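PDB 1R2J: protein FkbI from Streptomyces hygroscopicus, which probably oxidises an acyl-ACP intermediate with bound FAD on the route to the methoxymalonyl extender unit of the polyketide FK520. Local coordinates for residues 223-237 with 300-314. Numbering follows the deposited sequence.
Sequences AYGRKSVAWGCVGIL and TILAKHVAAERAAAG
Lys304 NZ is gripped by backbone carbonyls beyond the two helices: it donates to Met343 O and Gly348 O, and weakly to Ile346 O. Its aliphatic base does the work in this contact. Lys304 CB rests 3.4 Å from Arg226 O, and Lys304 CG lies 4.1 Å from Val229 CG1. CG is anti to the backbone N (chi1 -178°), and a bend at chi2 (-89°) then leads the amine away from helix 223-237. Arg226 runs alongside Ile301, while Arg226 CB packs on Thr300 CG2 at 3.6 Å. With Arg226 NE bonded to Glu347 O, the two buried cationic side chains tie this helix pair to residues 343-348, among them Ile345, which binds FAD.

Small residues fill the middle. Ala230 CB sits 3.6 Å from Lys304 N and 3.9 Å from Ala303 CB. Cys233 CB touches Ala307 CB at 3.7 Å, and SG lies over the backbone of Ala308. No hydrogen bond crosses here, and the axes come within 7.9 Å.

Leu237 closes the far end as a knob among Ala307, Arg310, Ala311 and Gly314. Leu237 CD2 reaches 3.5 Å from Arg310 O. CD2 also lies against Gly314 CA, where no side chain intervenes. Replacing Leu237 with an alanine would probably leave that hole unfilled, stripping the packing from Gly314 CA and Arg310 O and part of it from Ala311.

The two segments run in the same N-to-C direction and cross at 32°. Helices 262-287 and 332-345 cover further faces of the pair. This is an alanine-rich helix pair within the C-terminal helical bundle of the acyl-CoA dehydrogenase fold.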
ATOM      1  N   ALA A 223       4.034   8.339  -5.488  1.00 30.49           N
ATOM      2  CA  ALA A 223       5.243   8.576  -4.700  1.00 29.75           C
ATOM      3  C   ALA A 223       4.969   7.959  -3.334  1.00 28.19           C
ATOM      4  O   ALA A 223       5.801   7.237  -2.786  1.00 28.06           O
ATOM      5  CB  ALA A 223       5.513  10.073  -4.567  1.00 28.54           C
ATOM      6  N   TYR A 224       3.799   8.257  -2.778  1.00 26.53           N
ATOM      7  CA  TYR A 224       3.419   7.660  -1.510  1.00 26.67           C
ATOM      8  C   TYR A 224       2.821   6.369  -2.033  1.00 27.57           C
ATOM      9  O   TYR A 224       2.251   6.351  -3.118  1.00 32.08           O
ATOM     10  CB  TYR A 224       2.354   8.494  -0.792  1.00 24.93           C
ATOM     11  CG  TYR A 224       2.163   8.099   0.657  1.00 23.07           C
ATOM     12  CD1 TYR A 224       1.512   6.914   0.998  1.00 20.89           C
ATOM     13  CD2 TYR A 224       2.673   8.890   1.688  1.00 21.81           C
ATOM     14  CE1 TYR A 224       1.379   6.524   2.332  1.00 22.81           C
ATOM     15  CE2 TYR A 224       2.541   8.502   3.030  1.00 22.60           C
ATOM     16  CZ  TYR A 224       1.896   7.320   3.336  1.00 21.18           C
ATOM     17  OH  TYR A 224       1.783   6.913   4.645  1.00 25.70           O
ATOM     18  N   GLY A 225       2.939   5.286  -1.295  1.00 27.62           N
ATOM     19  CA  GLY A 225       2.405   4.046  -1.828  1.00 26.40           C
ATOM     20  C   GLY A 225       3.642   3.279  -2.233  1.00 22.61           C
ATOM     21  O   GLY A 225       3.861   2.168  -1.766  1.00 25.11           O
ATOM     22  N   ARG A 226       4.459   3.870  -3.098  1.00 20.29           N
ATOM     23  CA  ARG A 226       5.702   3.215  -3.478  1.00 18.98           C
ATOM     24  C   ARG A 226       6.566   3.218  -2.223  1.00 18.68           C
ATOM     25  O   ARG A 226       7.228   2.230  -1.916  1.00 18.13           O
ATOM     26  CB  ARG A 226       6.402   3.971  -4.613  1.00 17.59           C
ATOM     27  CG  ARG A 226       5.904   3.545  -5.973  1.00 21.78           C
ATOM     28  CD  ARG A 226       6.488   4.344  -7.120  1.00 22.96           C
ATOM     29  NE  ARG A 226       5.801   3.968  -8.351  1.00 27.69           N
ATOM     30  CZ  ARG A 226       5.754   4.708  -9.450  1.00 27.12           C
ATOM     31  NH1 ARG A 226       6.361   5.886  -9.486  1.00 25.44           N
ATOM     32  NH2 ARG A 226       5.095   4.263 -10.513  1.00 29.38           N
ATOM     33  N   LYS A 227       6.535   4.330  -1.490  1.00 18.12           N
ATOM     34  CA  LYS A 227       7.306   4.453  -0.255  1.00 17.69           C
ATOM     35  C   LYS A 227       6.728   3.529   0.811  1.00 17.08           C
ATOM     36  O   LYS A 227       7.462   2.862   1.546  1.00 17.76           O
ATOM     37  CB  LYS A 227       7.275   5.899   0.252  1.00 17.61           C
ATOM     38  CG  LYS A 227       7.961   6.100   1.610  1.00 19.78           C
ATOM     39  CD  LYS A 227       7.995   7.580   2.017  1.00 20.75           C
ATOM     40  CE  LYS A 227       6.628   8.075   2.464  1.00 22.79           C
ATOM     41  NZ  LYS A 227       6.655   9.529   2.794  1.00 22.09           N
ATOM     42  N   SER A 228       5.403   3.493   0.879  1.00 16.33           N
ATOM     43  CA  SER A 228       4.703   2.674   1.851  1.00 17.62           C
ATOM     44  C   SER A 228       4.863   1.190   1.538  1.00 16.88           C
ATOM     45  O   SER A 228       5.093   0.385   2.434  1.00 17.90           O
ATOM     46  CB  SER A 228       3.218   3.050   1.876  1.00 17.69           C
ATOM     47  OG  SER A 228       2.569   2.443   2.978  1.00 17.92           O
ATOM     48  N   VAL A 229       4.732   0.826   0.268  1.00 16.87           N
ATOM     49  CA  VAL A 229       4.886  -0.567  -0.119  1.00 15.66           C
ATOM     50  C   VAL A 229       6.307  -1.020   0.177  1.00 14.33           C
ATOM     51  O   VAL A 229       6.516  -2.143   0.632  1.00 16.09           O
ATOM     52  CB  VAL A 229       4.590  -0.789  -1.615  1.00 15.71           C
ATOM     53  CG1 VAL A 229       5.110  -2.167  -2.062  1.00 15.10           C
ATOM     54  CG2 VAL A 229       3.086  -0.697  -1.863  1.00 17.76           C
ATOM     55  N   ALA A 230       7.277  -0.141  -0.069  1.00 14.03           N
ATOM     56  CA  ALA A 230       8.679  -0.476   0.182  1.00 13.70           C
ATOM     57  C   ALA A 230       8.886  -0.823   1.665  1.00 13.54           C
ATOM     58  O   ALA A 230       9.508  -1.827   1.995  1.00 13.56           O
ATOM     59  CB  ALA A 230       9.580   0.691  -0.236  1.00 15.24           C
ATOM     60  N   TRP A 231       8.347   0.004   2.555  1.00 14.41           N
ATOM     61  CA  TRP A 231       8.472  -0.248   3.987  1.00 16.47           C
ATOM     62  C   TRP A 231       7.657  -1.481   4.358  1.00 16.71           C
ATOM     63  O   TRP A 231       8.039  -2.242   5.242  1.00 18.69           O
ATOM     64  CB  TRP A 231       7.992   0.961   4.806  1.00 15.84           C
ATOM     65  CG  TRP A 231       9.008   2.055   4.900  1.00 14.88           C
ATOM     66  CD1 TRP A 231       8.949   3.287   4.309  1.00 16.85           C
ATOM     67  CD2 TRP A 231      10.241   2.021   5.635  1.00 16.34           C
ATOM     68  NE1 TRP A 231      10.067   4.023   4.635  1.00 17.01           N
ATOM     69  CE2 TRP A 231      10.876   3.270   5.446  1.00 17.28           C
ATOM     70  CE3 TRP A 231      10.870   1.058   6.437  1.00 15.66           C
ATOM     71  CZ2 TRP A 231      12.109   3.580   6.028  1.00 15.82           C
ATOM     72  CZ3 TRP A 231      12.098   1.369   7.018  1.00 17.15           C
ATOM     73  CH2 TRP A 231      12.701   2.622   6.808  1.00 15.84           C
ATOM     74  N   GLY A 232       6.539  -1.676   3.670  1.00 17.50           N
ATOM     75  CA  GLY A 232       5.715  -2.835   3.943  1.00 16.96           C
ATOM     76  C   GLY A 232       6.521  -4.092   3.662  1.00 18.11           C
ATOM     77  O   GLY A 232       6.455  -5.073   4.414  1.00 17.80           O
ATOM     78  N   CYS A 233       7.299  -4.060   2.584  1.00 16.21           N
ATOM     79  CA  CYS A 233       8.120  -5.210   2.207  1.00 16.95           C
ATOM     80  C   CYS A 233       9.241  -5.464   3.190  1.00 16.28           C
ATOM     81  O   CYS A 233       9.645  -6.606   3.396  1.00 16.34           O
ATOM     82  CB  CYS A 233       8.674  -5.029   0.798  1.00 15.92           C
ATOM     83  SG  CYS A 233       7.352  -5.043  -0.432  1.00 20.28           S
ATOM     84  N   VAL A 234       9.762  -4.397   3.784  1.00 16.00           N
ATOM     85  CA  VAL A 234      10.795  -4.558   4.800  1.00 17.32           C
ATOM     86  C   VAL A 234      10.134  -5.362   5.926  1.00 17.40           C
ATOM     87  O   VAL A 234      10.763  -6.221   6.535  1.00 19.25           O
ATOM     88  CB  VAL A 234      11.264  -3.196   5.364  1.00 17.04           C
ATOM     89  CG1 VAL A 234      12.230  -3.416   6.529  1.00 18.10           C
ATOM     90  CG2 VAL A 234      11.948  -2.391   4.272  1.00 20.48           C
ATOM     91  N   GLY A 235       8.856  -5.074   6.187  1.00 16.52           N
ATOM     92  CA  GLY A 235       8.126  -5.781   7.231  1.00 16.94           C
ATOM     93  C   GLY A 235       7.993  -7.261   6.916  1.00 18.22           C
ATOM     94  O   GLY A 235       8.180  -8.121   7.787  1.00 18.56           O
ATOM     95  N   ILE A 236       7.679  -7.560   5.657  1.00 16.40           N
ATOM     96  CA  ILE A 236       7.547  -8.941   5.226  1.00 15.72           C
ATOM     97  C   ILE A 236       8.881  -9.670   5.439  1.00 16.06           C
ATOM     98  O   ILE A 236       8.908 -10.810   5.918  1.00 18.15           O
ATOM     99  CB  ILE A 236       7.134  -9.014   3.745  1.00 15.43           C
ATOM    100  CG1 ILE A 236       5.750  -8.364   3.574  1.00 16.45           C
ATOM    101  CG2 ILE A 236       7.121 -10.466   3.280  1.00 15.02           C
ATOM    102  CD1 ILE A 236       5.233  -8.326   2.138  1.00 16.68           C
ATOM    103  N   LEU A 237       9.984  -9.011   5.090  1.00 14.53           N
ATOM    104  CA  LEU A 237      11.304  -9.613   5.273  1.00 14.97           C
ATOM    105  C   LEU A 237      11.570  -9.840   6.757  1.00 15.50           C
ATOM    106  O   LEU A 237      12.166 -10.847   7.134  1.00 16.85           O
ATOM    107  CB  LEU A 237      12.390  -8.728   4.656  1.00 13.87           C
ATOM    108  CG  LEU A 237      12.462  -8.828   3.125  1.00 15.89           C
ATOM    109  CD1 LEU A 237      13.158  -7.621   2.540  1.00 14.97           C
ATOM    110  CD2 LEU A 237      13.177 -10.123   2.735  1.00 15.43           C
ATOM    111  N   THR A 300      12.729   6.563  -4.323  1.00 18.46           N
ATOM    112  CA  THR A 300      11.510   5.901  -3.885  1.00 19.35           C
ATOM    113  C   THR A 300      11.168   4.736  -4.818  1.00 18.48           C
ATOM    114  O   THR A 300      10.765   3.666  -4.361  1.00 17.43           O
ATOM    115  CB  THR A 300      10.332   6.899  -3.830  1.00 20.96           C
ATOM    116  OG1 THR A 300      10.578   7.867  -2.798  1.00 20.74           O
ATOM    117  CG2 THR A 300       9.020   6.169  -3.542  1.00 23.02           C
ATOM    118  N   ILE A 301      11.321   4.941  -6.124  1.00 17.84           N
ATOM    119  CA  ILE A 301      11.053   3.872  -7.089  1.00 17.85           C
ATOM    120  C   ILE A 301      12.043   2.743  -6.778  1.00 18.47           C
ATOM    121  O   ILE A 301      11.697   1.558  -6.765  1.00 17.09           O
ATOM    122  CB  ILE A 301      11.292   4.349  -8.544  1.00 18.78           C
ATOM    123  CG1 ILE A 301      10.205   5.356  -8.962  1.00 18.66           C
ATOM    124  CG2 ILE A 301      11.301   3.154  -9.486  1.00 19.27           C
ATOM    125  CD1 ILE A 301      10.554   6.148 -10.229  1.00 17.14           C
ATOM    126  N   LEU A 302      13.284   3.140  -6.523  1.00 16.49           N
ATOM    127  CA  LEU A 302      14.345   2.202  -6.207  1.00 17.28           C
ATOM    128  C   LEU A 302      14.015   1.386  -4.957  1.00 17.90           C
ATOM    129  O   LEU A 302      14.161   0.162  -4.951  1.00 15.93           O
ATOM    130  CB  LEU A 302      15.652   2.967  -6.001  1.00 19.46           C
ATOM    131  CG  LEU A 302      16.855   2.153  -5.535  1.00 21.56           C
ATOM    132  CD1 LEU A 302      17.257   1.186  -6.609  1.00 21.01           C
ATOM    133  CD2 LEU A 302      17.999   3.095  -5.213  1.00 26.32           C
ATOM    134  N   ALA A 303      13.549   2.061  -3.908  1.00 16.61           N
ATOM    135  CA  ALA A 303      13.211   1.385  -2.656  1.00 16.97           C
ATOM    136  C   ALA A 303      12.089   0.373  -2.821  1.00 17.70           C
ATOM    137  O   ALA A 303      12.171  -0.753  -2.324  1.00 17.96           O
ATOM    138  CB  ALA A 303      12.830   2.405  -1.601  1.00 15.67           C
ATOM    139  N   LYS A 304      11.030   0.776  -3.507  1.00 16.38           N
ATOM    140  CA  LYS A 304       9.909  -0.115  -3.715  1.00 16.60           C
ATOM    141  C   LYS A 304      10.366  -1.329  -4.514  1.00 16.36           C
ATOM    142  O   LYS A 304      10.081  -2.466  -4.146  1.00 16.54           O
ATOM    143  CB  LYS A 304       8.774   0.617  -4.450  1.00 17.80           C
ATOM    144  CG  LYS A 304       7.533  -0.228  -4.678  1.00 18.89           C
ATOM    145  CD  LYS A 304       7.591  -0.989  -5.994  1.00 19.55           C
ATOM    146  CE  LYS A 304       6.593  -2.145  -6.003  1.00 19.83           C
ATOM    147  NZ  LYS A 304       6.859  -3.107  -7.117  1.00 17.70           N
ATOM    148  N   HIS A 305      11.091  -1.073  -5.596  1.00 15.79           N
ATOM    149  CA  HIS A 305      11.581  -2.129  -6.477  1.00 17.40           C
ATOM    150  C   HIS A 305      12.429  -3.181  -5.758  1.00 17.38           C
ATOM    151  O   HIS A 305      12.119  -4.377  -5.792  1.00 17.39           O
ATOM    152  CB  HIS A 305      12.378  -1.505  -7.632  1.00 15.70           C
ATOM    153  CG  HIS A 305      12.896  -2.502  -8.620  1.00 18.46           C
ATOM    154  ND1 HIS A 305      12.072  -3.378  -9.299  1.00 20.07           N
ATOM    155  CD2 HIS A 305      14.152  -2.746  -9.066  1.00 18.22           C
ATOM    156  CE1 HIS A 305      12.799  -4.117 -10.119  1.00 18.88           C
ATOM    157  NE2 HIS A 305      14.063  -3.754  -9.996  1.00 18.41           N
ATOM    158  N   VAL A 306      13.492  -2.731  -5.101  1.00 18.40           N
ATOM    159  CA  VAL A 306      14.381  -3.633  -4.386  1.00 18.82           C
ATOM    160  C   VAL A 306      13.714  -4.341  -3.211  1.00 17.10           C
ATOM    161  O   VAL A 306      13.872  -5.548  -3.048  1.00 15.63           O
ATOM    162  CB  VAL A 306      15.628  -2.889  -3.869  1.00 21.78           C
ATOM    163  CG1 VAL A 306      16.466  -2.398  -5.037  1.00 22.07           C
ATOM    164  CG2 VAL A 306      15.211  -1.723  -3.019  1.00 27.24           C
ATOM    165  N   ALA A 307      12.976  -3.596  -2.391  1.00 17.38           N
ATOM    166  CA  ALA A 307      12.315  -4.188  -1.231  1.00 16.47           C
ATOM    167  C   ALA A 307      11.325  -5.256  -1.678  1.00 16.98           C
ATOM    168  O   ALA A 307      11.212  -6.308  -1.058  1.00 15.92           O
ATOM    169  CB  ALA A 307      11.604  -3.106  -0.415  1.00 17.78           C
ATOM    170  N   ALA A 308      10.624  -4.993  -2.776  1.00 17.54           N
ATOM    171  CA  ALA A 308       9.649  -5.945  -3.283  1.00 17.10           C
ATOM    172  C   ALA A 308      10.318  -7.209  -3.820  1.00 16.81           C
ATOM    173  O   ALA A 308       9.939  -8.321  -3.440  1.00 16.54           O
ATOM    174  CB  ALA A 308       8.791  -5.292  -4.365  1.00 19.25           C
ATOM    175  N   GLU A 309      11.309  -7.044  -4.694  1.00 15.94           N
ATOM    176  CA  GLU A 309      12.004  -8.196  -5.255  1.00 17.19           C
ATOM    177  C   GLU A 309      12.699  -8.999  -4.155  1.00 16.72           C
ATOM    178  O   GLU A 309      12.660 -10.229  -4.165  1.00 16.65           O
ATOM    179  CB  GLU A 309      13.021  -7.768  -6.337  1.00 16.18           C
ATOM    180  CG  GLU A 309      12.364  -7.332  -7.659  1.00 16.75           C
ATOM    181  CD  GLU A 309      13.240  -7.561  -8.894  1.00 18.26           C
ATOM    182  OE1 GLU A 309      12.674  -7.801  -9.985  1.00 21.18           O
ATOM    183  OE2 GLU A 309      14.482  -7.498  -8.787  1.00 20.65           O
ATOM    184  N   ARG A 310      13.332  -8.307  -3.211  1.00 16.28           N
ATOM    185  CA  ARG A 310      14.010  -8.986  -2.109  1.00 16.61           C
ATOM    186  C   ARG A 310      12.999  -9.671  -1.187  1.00 15.58           C
ATOM    187  O   ARG A 310      13.267 -10.753  -0.670  1.00 14.68           O
ATOM    188  CB  ARG A 310      14.857  -8.000  -1.298  1.00 20.48           C
ATOM    189  CG  ARG A 310      16.003  -7.328  -2.084  1.00 24.85           C
ATOM    190  CD  ARG A 310      16.865  -8.349  -2.835  1.00 29.60           C
ATOM    191  NE  ARG A 310      17.452  -9.351  -1.945  1.00 34.64           N
ATOM    192  CZ  ARG A 310      17.720 -10.603  -2.306  1.00 34.78           C
ATOM    193  NH1 ARG A 310      17.452 -11.013  -3.542  1.00 34.27           N
ATOM    194  NH2 ARG A 310      18.259 -11.446  -1.431  1.00 34.58           N
ATOM    195  N   ALA A 311      11.840  -9.040  -0.983  1.00 13.90           N
ATOM    196  CA  ALA A 311      10.810  -9.627  -0.130  1.00 16.49           C
ATOM    197  C   ALA A 311      10.251 -10.912  -0.758  1.00 16.47           C
ATOM    198  O   ALA A 311      10.007 -11.899  -0.057  1.00 14.48           O
ATOM    199  CB  ALA A 311       9.680  -8.626   0.110  1.00 17.52           C
ATOM    200  N   ALA A 312      10.042 -10.894  -2.075  1.00 15.40           N
ATOM    201  CA  ALA A 312       9.524 -12.062  -2.790  1.00 16.49           C
ATOM    202  C   ALA A 312      10.529 -13.209  -2.709  1.00 17.23           C
ATOM    203  O   ALA A 312      10.157 -14.366  -2.500  1.00 18.15           O
ATOM    204  CB  ALA A 312       9.254 -11.713  -4.253  1.00 15.29           C
ATOM    205  N   ALA A 313      11.805 -12.889  -2.884  1.00 17.19           N
ATOM    206  CA  ALA A 313      12.849 -13.907  -2.821  1.00 17.74           C
ATOM    207  C   ALA A 313      12.981 -14.394  -1.375  1.00 17.46           C
ATOM    208  O   ALA A 313      13.115 -15.591  -1.119  1.00 17.10           O
ATOM    209  CB  ALA A 313      14.173 -13.335  -3.311  1.00 15.99           C
ATOM    210  N   GLY A 314      12.940 -13.454  -0.435  1.00 17.12           N
ATOM    211  CA  GLY A 314      13.046 -13.817   0.971  1.00 17.24           C
ATOM    212  C   GLY A 314      11.926 -14.740   1.425  1.00 17.39           C
ATOM    213  O   GLY A 314      12.152 -15.691   2.171  1.00 17.86           O
TER